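Local coordinates for protein TSR3 (PDB 5APG) that probably transfers the 3-amino-3-carboxypropyl group of S-adenosylmethionine to an N1-methylpseudouridine of 16S rRNA, completing a hypermodified pseudouridine, at residues K17-K22 with I109-E114; D33-L38 with S67-S72; L95-N100 with I143-K148. One frame throughout, in Å; residues are numbered along the deposited sequence.

Interaction 1: K17-K22 with I109-E114; sequences KNTAIK and ILSTIE. With EEM ([(3S)-3-amino-4-hydroxy-4-oxo-butyl]-[[(2S,3S,4R,5R)-5-(6-aminopurin-9-yl)-3,4-dihydroxy-oxolan-2-yl]methyl]-methyl-selanium), chain D.
With chi1 of 68°, Thr19 holds OG1 between its own backbone N and carbonyl carbon, and this turns the hydroxyl toward the start of helix 112-122, where Ile113 N donates to it over 3.0 Å. That bond is bent, at 141°. The same OG1 donates to O of the bound selenium analogue of S-adenosylmethionine, EEM, only 2.5 Å away, so one hydroxyl acts as acceptor and donor at once. EEM O is also met by Thr112 N at 2.9 Å along a fairly straight bond, while Thr19 N takes the other carboxylate oxygen, EEM OXT, at 3.0 Å. The methionine carboxylate is thus gripped from two helix N termini, whose dipoles would probably help to offset its negative charge. Threonine suits this place because its CG2 also lies against the carboxylate and its CB packs on Ile113 CG2. Both helices begin with a cap. Asn18 OD1 accepts from Ile21 N in the carbonyl plane, and its ND2 goes to Asp70. Ser111 and Glu114 form a capping box, in which Glu114 N donates to Ser111 OG and Ser111 N to Glu114 OE1. This is the methionine end of the cofactor pocket in a SPOUT-fold enzyme, with Ala20 and Thr112 both packing on strand 66-70. A valine in place of Thr19 would probably cost the ligand oxygen one of its donors and leave Ile113 N without this acceptor. Thr112 turns its OG1, bonded to Asp70, over the ligand's chain, 3.3 Å from EEM C5', and sends its methyl CG2 the other way to meet Ala20 CB at 3.9 Å.

Interaction 2: D33-L38 with S67-S72; sequences DSIKAL and SLIDCS. With EEM ([(3S)-3-amino-4-hydroxy-4-oxo-butyl]-[[(2S,3S,4R,5R)-5-(6-aminopurin-9-yl)-3,4-dihydroxy-oxolan-2-yl]methyl]-methyl-selanium), chain D.
Ile69 works in two directions: its side chain packs on the loop residues Ile35 and Leu38, while its backbone O receives the ribose hydroxyl O3' of EEM over 2.7 Å. No hydrogen bond joins 33-38 to 67-72, so what these two segments share is van der Waals contact, mostly between apolar side chains. Ile35 starts out across the strand rather than at it, but its chain is extended (chi2 170°) and brings CD1 to within 3.9 Å of Ile69 CD1, the two branches crossing obliquely. Leu38 points at the strand, with CD2 3.9 Å from Ser67 CB, and CD1 leans more loosely toward Ile69 CG1. Ser67 is small enough to let the leucine settle on it, and its hydroxyl is bonded to Ser42. The loop turns back on itself here, with Leu38 N donating to Ile35 O at 3.1 Å; Ile35 and Leu38 both reach the strand from this turn, while Ala37 is exposed. Leu68 points the other way and lines the cofactor pocket, its CD2 being 3.6 Å from EEM O2'. Just beyond the strand, Cys71 O comes within 2.9 Å of EEM CG, the methylene next to the selenium, a short approach consistent with attraction to a polarised C-H. Strand 66-70 runs between 5-9 and 43-45 in the parallel sheet; helix 73-83 helps to cover Ile69 and Ile35 through Val79, His80 and Phe83, and Leu38 reaches Phe6 of strand 5-9.

Interaction 3: L95-N100 with I143-K148; sequences LLIAAN and IIINQK
Asn146 lays its amide against the backbone of Ile97 and makes two hydrogen bonds with that one residue. Ile97 N donates to Asn146 OD1 over 2.7 Å, tilted 17° from the plane of the side-chain carbonyl. In return Asn146 ND2 donates to Ile97 O over 2.8 Å, nearly straight, in the carbonyl plane and on a lone pair. An asparagine suits the spot because donor and acceptor sit side by side, as the edge of an extended backbone requires. ND2 also reaches Phe142 O, one turn earlier in helix 141-153, and this should help to fix the amide's rotation. Around these bonds, aliphatic groups close in. Leu96 slants across the asparagine, its CD2 3.6 Å from Asn146 OD1. On the other flank Ile145 extends CD1 against the loop, 3.7 Å from Ile97 O and 4.0 Å from Ala99 CB, where alanine's small methyl allows close approach. Ile97 CG2 meets Ile145 CD1 at 3.9 Å. In a segment that forms no regular strand, a helix side chain thus pairs with the peptide N-H and C=O of Ile97 as a neighbouring strand would.

How the interactions relate
From the N terminus, segment 17-22 opens the longest loop, which interaction 1 closes only at 109-114. Within that span interaction 2 forms and completes a smaller loop, fastening the turn after strand 30-32 to strand 66-70. Segment 95-100 then begins interaction 3 before 109-114 arrives, and finds its partner 143-148 afterwards, so interactions 1 and 3 cross. Interactions 1 and 2 share the cofactor and meet at Asp70. Interactions 1 and 3 join through Glu114, bonded to Ala99 N and Asn100. Interactions 2 and 3 do not touch, and lie on opposite sides of the chain's centre; interaction 1, between them, ties the start of helix 19-25 to that of helix 112-122.

Interaction 1: K17-K22 with I109-E114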
loop_
_atom_site.group_PDB
_atom_site.type_symbol
_atom_site.label_atom_id
_atom_site.label_comp_id
_atom_site.label_asym_id
_atom_site.label_seq_id
_atom_site.Cartn_x
_atom_site.Cartn_y
_atom_site.Cartn_z
ATOM N N LYS A 17 7.303 -5.161 15.770
ATOM C CA LYS A 17 7.913 -5.433 14.471
ATOM C C LYS A 17 6.977 -5.041 13.333
ATOM O O LYS A 17 7.295 -5.221 12.158
ATOM C CB LYS A 17 8.297 -6.908 14.362
ATOM C CG LYS A 17 9.374 -7.336 15.346
ATOM C CD LYS A 17 9.774 -8.788 15.148
ATOM C CE LYS A 17 11.005 -9.133 15.971
ATOM N NZ LYS A 17 11.356 -10.577 15.879
ATOM N N ASN A 18 5.822 -4.499 13.696
ATOM C CA ASN A 18 4.820 -4.074 12.729
ATOM C C ASN A 18 5.067 -2.632 12.276
ATOM O O ASN A 18 5.331 -1.759 13.102
ATOM C CB ASN A 18 3.428 -4.224 13.342
ATOM C CG ASN A 18 2.339 -3.673 12.462
ATOM O OD1 ASN A 18 1.953 -2.511 12.588
ATOM N ND2 ASN A 18 1.825 -4.505 11.566
ATOM N N THR A 19 4.989 -2.376 10.969
ATOM C CA THR A 19 5.366 -1.058 10.456
ATOM C C THR A 19 4.240 -0.038 10.610
ATOM O O THR A 19 4.493 1.166 10.631
ATOM C CB THR A 19 5.807 -1.109 8.969
ATOM O OG1 THR A 19 4.692 -1.417 8.118
ATOM C CG2 THR A 19 6.909 -2.148 8.767
ATOM N N ALA A 20 3.004 -0.514 10.729
ATOM C CA ALA A 20 1.866 0.383 10.924
ATOM C C ALA A 20 1.917 1.021 12.309
ATOM O O ALA A 20 1.629 2.209 12.464
ATOM C CB ALA A 20 0.551 -0.360 10.727
ATOM N N ILE A 21 2.282 0.228 13.312
ATOM C CA ILE A 21 2.440 0.730 14.672
ATOM C C ILE A 21 3.451 1.877 14.709
ATOM O O ILE A 21 3.253 2.878 15.405
ATOM C CB ILE A 21 2.882 -0.395 15.636
ATOM C CG1 ILE A 21 1.738 -1.386 15.862
ATOM C CG2 ILE A 21 3.346 0.176 16.964
ATOM C CD1 ILE A 21 0.499 -0.763 16.469
ATOM N N LYS A 22 4.523 1.742 13.935
ATOM C CA LYS A 22 5.552 2.776 13.882
ATOM C C LYS A 22 5.056 4.043 13.181
ATOM O O LYS A 22 5.344 5.151 13.630
ATOM C CB LYS A 22 6.807 2.244 13.190
ATOM C CG LYS A 22 8.079 2.960 13.618
ATOM C CD LYS A 22 9.310 2.242 13.096
ATOM C CE LYS A 22 10.573 2.890 13.613
ATOM N NZ LYS A 22 11.809 2.206 13.123
ATOM N N ILE A 109 4.258 -7.558 -2.916
ATOM C CA ILE A 109 3.955 -7.796 -1.509
ATOM C C ILE A 109 4.737 -6.831 -0.618
ATOM O O ILE A 109 5.861 -7.120 -0.212
ATOM C CB ILE A 109 4.270 -9.253 -1.110
ATOM C CG1 ILE A 109 3.549 -10.232 -2.049
ATOM C CG2 ILE A 109 3.900 -9.508 0.344
ATOM C CD1 ILE A 109 2.043 -10.051 -2.094
ATOM N N LEU A 110 4.131 -5.684 -0.313
ATOM C CA LEU A 110 4.824 -4.625 0.413
ATOM C C LEU A 110 4.445 -4.580 1.888
ATOM O O LEU A 110 3.370 -5.034 2.274
ATOM C CB LEU A 110 4.527 -3.262 -0.224
ATOM C CG LEU A 110 4.720 -3.161 -1.741
ATOM C CD1 LEU A 110 4.414 -1.747 -2.227
ATOM C CD2 LEU A 110 6.136 -3.576 -2.137
ATOM N N SER A 111 5.332 -4.018 2.704
ATOM C CA SER A 111 4.984 -3.703 4.084
ATOM C C SER A 111 3.975 -2.563 4.084
ATOM O O SER A 111 3.828 -1.852 3.088
ATOM C CB SER A 111 6.224 -3.318 4.895
ATOM O OG SER A 111 6.753 -2.066 4.475
ATOM N N THR A 112 3.268 -2.398 5.196
ATOM C CA THR A 112 2.282 -1.335 5.298
ATOM C C THR A 112 2.942 0.032 5.079
ATOM O O THR A 112 2.395 0.885 4.381
ATOM C CB THR A 112 1.561 -1.377 6.658
ATOM O OG1 THR A 112 0.834 -2.608 6.764
ATOM C CG2 THR A 112 0.582 -0.207 6.794
ATOM N N ILE A 113 4.135 0.231 5.638
ATOM C CA ILE A 113 4.781 1.536 5.518
ATOM C C ILE A 113 5.247 1.798 4.082
ATOM O O ILE A 113 5.176 2.930 3.602
ATOM C CB ILE A 113 5.976 1.693 6.514
ATOM C CG1 ILE A 113 6.468 3.137 6.522
ATOM C CG2 ILE A 113 7.134 0.745 6.188
ATOM C CD1 ILE A 113 7.369 3.489 7.710
ATOM N N GLU A 114 5.695 0.758 3.382
ATOM C CA GLU A 114 6.094 0.906 1.984
ATOM C C GLU A 114 4.880 1.228 1.121
ATOM O O GLU A 114 4.956 2.014 0.175
ATOM C CB GLU A 114 6.778 -0.365 1.469
ATOM C CG GLU A 114 8.220 -0.550 1.946
ATOM C CD GLU A 114 8.717 -1.968 1.731
ATOM O OE1 GLU A 114 8.076 -2.902 2.255
ATOM O OE2 GLU A 114 9.734 -2.156 1.030
HETATM C C2 EEM D . -2.246 -2.368 -2.154
HETATM N N3 EEM D . -2.010 -2.302 -0.878
HETATM C C4 EEM D . -0.919 -2.854 -0.377
HETATM C "C1'" EEM D . -0.956 -2.330 2.090
HETATM C "C2'" EEM D . -2.281 -3.078 2.379
HETATM C "C3'" EEM D . -1.861 -4.098 3.224
HETATM C "C4'" EEM D . -0.856 -3.666 4.005
HETATM C "C5'" EEM D . 0.218 -4.660 4.250
HETATM O O EEM D . 4.119 -3.783 7.547
HETATM C C EEM D . 4.007 -4.778 8.208
HETATM O OXT EEM D . 4.322 -4.778 9.385
HETATM C CA EEM D . 3.426 -6.037 7.603
HETATM N N EEM D . 3.597 -7.106 8.547
HETATM C CB EEM D . 1.960 -5.739 7.329
HETATM C CG EEM D . 1.276 -6.732 6.413
HETATM SE SE EEM D . -0.352 -5.942 5.607
HETATM C CE EEM D . -1.350 -7.293 4.643
HETATM O "O4'" EEM D . -0.164 -2.577 3.050
HETATM O "O3'" EEM D . -2.990 -4.751 3.924
HETATM O "O2'" EEM D . -3.013 -2.114 3.145
HETATM N N9 EEM D . -0.405 -2.958 0.858
HETATM C C8 EEM D . 0.720 -3.635 0.732
HETATM N N7 EEM D . 0.941 -3.979 -0.516
HETATM C C5 EEM D . -0.072 -3.497 -1.257
HETATM N N1 EEM D . -1.474 -2.970 -3.034
HETATM C C6 EEM D . -0.379 -3.553 -2.645
HETATM N N6 EEM D . 0.460 -4.219 -3.560
#

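Interaction 2: D33-L38 with S67-S72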
loop_
_atom_site.group_PDB
_atom_site.type_symbol
_atom_site.label_atom_id
_atom_site.label_comp_id
_atom_site.label_asym_id
_atom_site.label_seq_id
_atom_site.Cartn_x
_atom_site.Cartn_y
_atom_site.Cartn_z
ATOM N N ASP A 33 -10.821 2.054 15.505
ATOM C CA ASP A 33 -11.170 0.872 16.288
ATOM C C ASP A 33 -11.918 -0.184 15.481
ATOM O O ASP A 33 -12.140 -1.296 15.961
ATOM C CB ASP A 33 -11.987 1.271 17.526
ATOM C CG ASP A 33 -13.239 2.066 17.186
ATOM O OD1 ASP A 33 -13.698 2.030 16.027
ATOM O OD2 ASP A 33 -13.772 2.730 18.099
ATOM N N SER A 34 -12.296 0.160 14.254
ATOM C CA SER A 34 -13.026 -0.767 13.398
ATOM C C SER A 34 -12.934 -0.359 11.932
ATOM O O SER A 34 -12.561 0.770 11.617
ATOM C CB SER A 34 -14.493 -0.842 13.819
ATOM O OG SER A 34 -15.152 0.377 13.527
ATOM N N ILE A 35 -13.282 -1.281 11.039
ATOM C CA ILE A 35 -13.315 -0.976 9.615
ATOM C C ILE A 35 -14.398 0.068 9.344
ATOM O O ILE A 35 -14.240 0.941 8.489
ATOM C CB ILE A 35 -13.556 -2.251 8.772
ATOM C CG1 ILE A 35 -12.284 -3.098 8.736
ATOM C CG2 ILE A 35 -13.963 -1.902 7.349
ATOM C CD1 ILE A 35 -12.476 -4.472 8.136
ATOM N N LYS A 36 -15.482 -0.002 10.110
ATOM C CA LYS A 36 -16.573 0.959 9.989
ATOM C C LYS A 36 -16.124 2.379 10.342
ATOM O O LYS A 36 -16.707 3.358 9.869
ATOM C CB LYS A 36 -17.745 0.546 10.883
ATOM N N ALA A 37 -15.085 2.486 11.163
ATOM C CA ALA A 37 -14.591 3.785 11.612
ATOM C C ALA A 37 -13.666 4.439 10.582
ATOM O O ALA A 37 -13.370 5.632 10.679
ATOM C CB ALA A 37 -13.877 3.643 12.953
ATOM N N LEU A 38 -13.196 3.661 9.613
ATOM C CA LEU A 38 -12.424 4.220 8.507
ATOM C C LEU A 38 -13.329 5.167 7.722
ATOM O O LEU A 38 -14.527 4.926 7.613
ATOM C CB LEU A 38 -11.868 3.112 7.605
ATOM C CG LEU A 38 -10.777 2.197 8.170
ATOM C CD1 LEU A 38 -10.577 0.990 7.264
ATOM C CD2 LEU A 38 -9.457 2.949 8.349
ATOM N N SER A 67 -7.148 5.291 3.534
ATOM C CA SER A 67 -7.395 4.229 4.505
ATOM C C SER A 67 -6.597 2.972 4.177
ATOM O O SER A 67 -6.301 2.701 3.015
ATOM C CB SER A 67 -8.887 3.889 4.561
ATOM O OG SER A 67 -9.656 5.007 4.972
ATOM N N LEU A 68 -6.248 2.215 5.211
ATOM C CA LEU A 68 -5.604 0.918 5.040
ATOM C C LEU A 68 -6.039 -0.047 6.130
ATOM O O LEU A 68 -6.358 0.360 7.249
ATOM C CB LEU A 68 -4.073 1.028 5.067
ATOM C CG LEU A 68 -3.270 1.782 4.008
ATOM C CD1 LEU A 68 -3.219 3.278 4.297
ATOM C CD2 LEU A 68 -1.869 1.192 3.933
ATOM N N ILE A 69 -6.029 -1.330 5.800
ATOM C CA ILE A 69 -6.165 -2.371 6.804
ATOM C C ILE A 69 -4.803 -3.021 7.002
ATOM O O ILE A 69 -4.189 -3.496 6.045
ATOM C CB ILE A 69 -7.206 -3.433 6.399
ATOM C CG1 ILE A 69 -8.605 -2.811 6.328
ATOM C CG2 ILE A 69 -7.197 -4.589 7.393
ATOM C CD1 ILE A 69 -9.632 -3.691 5.622
ATOM N N ASP A 70 -4.315 -3.017 8.238
ATOM C CA ASP A 70 -3.065 -3.693 8.553
ATOM C C ASP A 70 -3.356 -5.059 9.166
ATOM O O ASP A 70 -4.000 -5.161 10.210
ATOM C CB ASP A 70 -2.210 -2.852 9.506
ATOM C CG ASP A 70 -0.923 -3.552 9.911
ATOM O OD1 ASP A 70 0.066 -3.470 9.156
ATOM O OD2 ASP A 70 -0.895 -4.184 10.983
ATOM N N CYS A 71 -2.885 -6.109 8.504
ATOM C CA CYS A 71 -3.094 -7.476 8.967
ATOM C C CYS A 71 -1.944 -8.327 8.460
ATOM O O CYS A 71 -1.067 -7.817 7.786
ATOM C CB CYS A 71 -4.435 -8.016 8.474
ATOM S SG CYS A 71 -4.580 -8.090 6.666
ATOM N N SER A 72 -1.928 -9.613 8.777
ATOM C CA SER A 72 -0.902 -10.481 8.214
ATOM C C SER A 72 -1.214 -10.733 6.743
ATOM O O SER A 72 -2.375 -10.689 6.337
ATOM C CB SER A 72 -0.820 -11.804 8.976
ATOM O OG SER A 72 -1.958 -12.603 8.708
HETATM C C2 EEM D . -2.246 -2.368 -2.154
HETATM N N3 EEM D . -2.010 -2.302 -0.878
HETATM C C4 EEM D . -0.919 -2.854 -0.377
HETATM C "C1'" EEM D . -0.956 -2.330 2.090
HETATM C "C2'" EEM D . -2.281 -3.078 2.379
HETATM C "C3'" EEM D . -1.861 -4.098 3.224
HETATM C "C4'" EEM D . -0.856 -3.666 4.005
HETATM C "C5'" EEM D . 0.218 -4.660 4.250
HETATM O O EEM D . 4.119 -3.783 7.547
HETATM C C EEM D . 4.007 -4.778 8.208
HETATM O OXT EEM D . 4.322 -4.778 9.385
HETATM C CA EEM D . 3.426 -6.037 7.603
HETATM N N EEM D . 3.597 -7.106 8.547
HETATM C CB EEM D . 1.960 -5.739 7.329
HETATM C CG EEM D . 1.276 -6.732 6.413
HETATM SE SE EEM D . -0.352 -5.942 5.607
HETATM C CE EEM D . -1.350 -7.293 4.643
HETATM O "O4'" EEM D . -0.164 -2.577 3.050
HETATM O "O3'" EEM D . -2.990 -4.751 3.924
HETATM O "O2'" EEM D . -3.013 -2.114 3.145
HETATM N N9 EEM D . -0.405 -2.958 0.858
HETATM C C8 EEM D . 0.720 -3.635 0.732
HETATM N N7 EEM D . 0.941 -3.979 -0.516
HETATM C C5 EEM D . -0.072 -3.497 -1.257
HETATM N N1 EEM D . -1.474 -2.970 -3.034
HETATM C C6 EEM D . -0.379 -3.553 -2.645
HETATM N N6 EEM D . 0.460 -4.219 -3.560
#

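Interaction 3: L95-N100 with I143-K148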
loop_
_atom_site.group_PDB
_atom_site.type_symbol
_atom_site.label_atom_id
_atom_site.label_comp_id
_atom_site.label_asym_id
_atom_site.label_seq_id
_atom_site.Cartn_x
_atom_site.Cartn_y
_atom_site.Cartn_z
ATOM N N LEU A 95 2.588 -2.170 -9.619
ATOM C CA LEU A 95 3.590 -3.161 -9.258
ATOM C C LEU A 95 4.911 -2.531 -8.833
ATOM O O LEU A 95 5.529 -1.780 -9.592
ATOM C CB LEU A 95 3.822 -4.116 -10.429
ATOM C CG LEU A 95 4.724 -5.301 -10.084
ATOM C CD1 LEU A 95 4.033 -6.219 -9.086
ATOM C CD2 LEU A 95 5.104 -6.052 -11.336
ATOM N N LEU A 96 5.339 -2.856 -7.617
ATOM C CA LEU A 96 6.573 -2.323 -7.060
ATOM C C LEU A 96 7.359 -3.436 -6.382
ATOM O O LEU A 96 6.812 -4.491 -6.058
ATOM C CB LEU A 96 6.274 -1.194 -6.069
ATOM C CG LEU A 96 5.696 0.079 -6.695
ATOM C CD1 LEU A 96 4.939 0.910 -5.660
ATOM C CD2 LEU A 96 6.797 0.907 -7.345
ATOM N N ILE A 97 8.646 -3.192 -6.175
ATOM C CA ILE A 97 9.529 -4.175 -5.571
ATOM C C ILE A 97 9.752 -3.832 -4.099
ATOM O O ILE A 97 10.076 -2.693 -3.770
ATOM C CB ILE A 97 10.877 -4.225 -6.314
ATOM C CG1 ILE A 97 10.657 -4.497 -7.807
ATOM C CG2 ILE A 97 11.791 -5.267 -5.707
ATOM C CD1 ILE A 97 9.867 -5.761 -8.086
ATOM N N ALA A 98 9.571 -4.811 -3.219
ATOM C CA ALA A 98 9.750 -4.589 -1.783
ATOM C C ALA A 98 11.217 -4.344 -1.446
ATOM O O ALA A 98 12.110 -4.940 -2.052
ATOM C CB ALA A 98 9.215 -5.781 -0.984
ATOM N N ALA A 99 11.458 -3.465 -0.479
ATOM C CA ALA A 99 12.813 -3.157 -0.037
ATOM C C ALA A 99 13.061 -3.579 1.409
ATOM O O ALA A 99 14.187 -3.494 1.895
ATOM C CB ALA A 99 13.095 -1.671 -0.197
ATOM N N ASN A 100 12.012 -4.017 2.101
ATOM C CA ASN A 100 12.149 -4.439 3.494
ATOM C C ASN A 100 12.971 -5.731 3.586
ATOM O O ASN A 100 13.023 -6.497 2.624
ATOM C CB ASN A 100 10.764 -4.605 4.141
ATOM C CG ASN A 100 9.986 -5.778 3.587
ATOM O OD1 ASN A 100 10.295 -6.933 3.877
ATOM N ND2 ASN A 100 8.949 -5.488 2.801
ATOM N N ILE A 143 12.401 3.682 -2.715
ATOM C CA ILE A 143 12.265 4.587 -3.848
ATOM C C ILE A 143 13.408 4.382 -4.843
ATOM O O ILE A 143 13.180 4.362 -6.052
ATOM C CB ILE A 143 12.209 6.054 -3.389
ATOM C CG1 ILE A 143 10.891 6.306 -2.651
ATOM C CG2 ILE A 143 12.335 7.003 -4.577
ATOM C CD1 ILE A 143 10.727 7.715 -2.142
ATOM N N ILE A 144 14.624 4.206 -4.335
ATOM C CA ILE A 144 15.788 3.973 -5.193
ATOM C C ILE A 144 15.592 2.787 -6.141
ATOM O O ILE A 144 15.754 2.921 -7.356
ATOM C CB ILE A 144 17.063 3.732 -4.359
ATOM C CG1 ILE A 144 17.408 4.977 -3.532
ATOM C CG2 ILE A 144 18.238 3.340 -5.260
ATOM C CD1 ILE A 144 17.810 6.174 -4.370
ATOM N N ILE A 145 15.240 1.628 -5.592
ATOM C CA ILE A 145 15.146 0.428 -6.417
ATOM C C ILE A 145 13.887 0.441 -7.286
ATOM O O ILE A 145 13.803 -0.294 -8.262
ATOM C CB ILE A 145 15.175 -0.860 -5.562
ATOM C CG1 ILE A 145 13.927 -0.970 -4.686
ATOM C CG2 ILE A 145 16.441 -0.911 -4.709
ATOM C CD1 ILE A 145 13.771 -2.333 -4.041
ATOM N N ASN A 146 12.920 1.292 -6.947
ATOM C CA ASN A 146 11.702 1.413 -7.752
ATOM C C ASN A 146 11.631 2.698 -8.570
ATOM O O ASN A 146 10.593 2.998 -9.158
ATOM C CB ASN A 146 10.461 1.334 -6.859
ATOM C CG ASN A 146 10.208 -0.060 -6.341
ATOM O OD1 ASN A 146 9.848 -0.956 -7.102
ATOM N ND2 ASN A 146 10.401 -0.255 -5.041
ATOM N N GLN A 147 12.731 3.445 -8.605
ATOM C CA GLN A 147 12.727 4.810 -9.135
ATOM C C GLN A 147 12.149 4.922 -10.544
ATOM O O GLN A 147 11.298 5.770 -10.805
ATOM C CB GLN A 147 14.147 5.378 -9.122
ATOM C CG GLN A 147 14.233 6.823 -9.582
ATOM C CD GLN A 147 13.763 7.797 -8.521
ATOM O OE1 GLN A 147 12.685 8.385 -8.637
ATOM N NE2 GLN A 147 14.573 7.983 -7.482
ATOM N N LYS A 148 12.597 4.053 -11.441
ATOM C CA LYS A 148 12.157 4.106 -12.832
ATOM C C LYS A 148 10.672 3.789 -12.988
ATOM O O LYS A 148 10.001 4.356 -13.852
ATOM C CB LYS A 148 12.986 3.150 -13.686
ATOM C CG LYS A 148 14.388 3.654 -13.981
ATOM C CD LYS A 148 15.102 2.747 -14.970
ATOM C CE LYS A 148 16.443 3.331 -15.390
ATOM N NZ LYS A 148 17.013 2.616 -16.567
#